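PDB 5JVV: beta-1,3-glucosyltransferase from Paecilomyces sp. J18, which is a fungal glucosyltransferase-type protein built as a beta-sandwich of two curved, mainly antiparallel sheets. Local coordinates for residues A[200-203]-A[204-207]. Residues are numbered along the deposited sequence; the frame is centred on the assembly and turned at random.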
loop_
_atom_site.group_PDB
_atom_site.type_symbol
_atom_site.label_atom_id
_atom_site.label_comp_id
_atom_site.label_asym_id
_atom_site.label_seq_id
_atom_site.Cartn_x
_atom_site.Cartn_y
_atom_site.Cartn_z
ATOM N N PHE A 200 2.730 -9.947 -9.646
ATOM C CA PHE A 200 2.365 -10.750 -10.811
ATOM C C PHE A 200 1.221 -10.066 -11.524
ATOM O O PHE A 200 0.111 -10.002 -10.990
ATOM C CB PHE A 200 1.915 -12.141 -10.386
ATOM C CG PHE A 200 2.902 -12.854 -9.504
ATOM C CD1 PHE A 200 4.118 -13.280 -10.011
ATOM C CD2 PHE A 200 2.601 -13.112 -8.170
ATOM C CE1 PHE A 200 5.024 -13.937 -9.199
ATOM C CE2 PHE A 200 3.491 -13.776 -7.356
ATOM C CZ PHE A 200 4.707 -14.190 -7.867
ATOM N N PRO A 201 1.479 -9.545 -12.734
ATOM C CA PRO A 201 0.433 -8.903 -13.537
ATOM C C PRO A 201 -0.714 -9.869 -13.810
ATOM O O PRO A 201 -0.507 -11.089 -13.847
ATOM C CB PRO A 201 1.150 -8.576 -14.854
ATOM C CG PRO A 201 2.605 -8.580 -14.527
ATOM C CD PRO A 201 2.779 -9.582 -13.432
ATOM N N ARG A 202 -1.912 -9.321 -13.982
ATOM C CA ARG A 202 -3.091 -10.097 -14.343
ATOM C C ARG A 202 -2.766 -10.958 -15.566
ATOM O O ARG A 202 -2.023 -10.527 -16.451
ATOM C CB ARG A 202 -4.252 -9.137 -14.636
ATOM C CG ARG A 202 -5.612 -9.797 -14.856
ATOM C CD ARG A 202 -6.146 -10.433 -13.586
ATOM N NE ARG A 202 -6.184 -9.466 -12.489
ATOM C CZ ARG A 202 -6.331 -9.796 -11.213
ATOM N NH1 ARG A 202 -6.335 -8.847 -10.284
ATOM N NH2 ARG A 202 -6.465 -11.070 -10.867
ATOM N N SER A 203 -3.291 -12.180 -15.590
ATOM C CA SER A 203 -3.015 -13.154 -16.660
ATOM C C SER A 203 -1.577 -13.682 -16.675
ATOM O O SER A 203 -1.177 -14.361 -17.621
ATOM C CB SER A 203 -3.408 -12.618 -18.050
ATOM O OG SER A 203 -2.463 -11.670 -18.532
ATOM N N ALA A 204 -0.812 -13.378 -15.629
ATOM C CA ALA A 204 0.549 -13.900 -15.480
ATOM C C ALA A 204 0.809 -14.282 -14.024
ATOM O O ALA A 204 1.912 -14.118 -13.499
ATOM C CB ALA A 204 1.563 -12.884 -15.949
ATOM N N ILE A 205 -0.231 -14.792 -13.380
ATOM C CA ILE A 205 -0.170 -15.191 -11.985
ATOM C C ILE A 205 0.173 -16.680 -11.912
ATOM O O ILE A 205 -0.434 -17.486 -12.618
ATOM C CB ILE A 205 -1.534 -14.916 -11.321
ATOM C CG1 ILE A 205 -1.880 -13.424 -11.427
ATOM C CG2 ILE A 205 -1.560 -15.403 -9.878
ATOM C CD1 ILE A 205 -3.327 -13.110 -11.110
ATOM N N PRO A 206 1.160 -17.049 -11.075
ATOM C CA PRO A 206 1.557 -18.452 -10.898
ATOM C C PRO A 206 0.362 -19.366 -10.604
ATOM O O PRO A 206 -0.506 -18.989 -9.815
ATOM C CB PRO A 206 2.487 -18.394 -9.684
ATOM C CG PRO A 206 3.070 -17.019 -9.727
ATOM C CD PRO A 206 2.007 -16.127 -10.291
ATOM N N LYS A 207 0.319 -20.539 -11.230
ATOM C CA LYS A 207 -0.823 -21.428 -11.052
ATOM C C LYS A 207 -0.993 -21.926 -9.613
ATOM O O LYS A 207 -2.124 -22.170 -9.180
ATOM C CB LYS A 207 -0.765 -22.600 -12.035
ATOM C CG LYS A 207 -1.099 -22.210 -13.466
ATOM C CD LYS A 207 -2.581 -21.883 -13.611
ATOM C CE LYS A 207 -2.903 -21.198 -14.933
ATOM N NZ LYS A 207 -4.355 -20.829 -15.022
#
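Pro206 lies over one face of the Phe200 ring. Pro206 CD stands 3.5 Å from the centroid of the Phe200 ring and only 15° off the ring normal, a CH-pi contact. Pro206 CG lies over the same face, toward the outer end of the ring, 3.7 Å from Phe200 CE1, and the two side chains cross at about a right angle. Phe200 CG is anti to the carbonyl carbon (chi1 -53°), which directs the ring toward Pro206. The phenyl ring is buried, with Phe219 meeting it edge-to-face and Ile209 also touching it.

Between the two residues the chain reverses through a type II beta turn from Pro201 to Ala204. Ala204 N donates to Pro201 O at 2.9 Å. The bond is bent, with an angle of 136° at the hydrogen, and the donor is tilted from the carbonyl plane. Ser203 takes the positive phi of the third turn position.

Ile205 packs at the base of the turn. Ile205 CG1 lies 3.6 Å from Pro201 O and 4.1 Å from Phe200 CB. Ile205 CD1 lies 3.8 Å from Arg202 NH2, where the two side chains lie side by side and point the same way. The Arg202 chain is bent at chi2 and chi3, and its guanidinium forms a salt bridge with Asp89 and a hydrogen bond to Gly182 O.

The turn links strand 195-201 to helix 207-210, with Pro206 as the helix N-cap residue. The proline ring on the phenyl face therefore joins the helix start to the strand end by apolar packing, while the turn bond and the outside partners of Arg202 supply polar links.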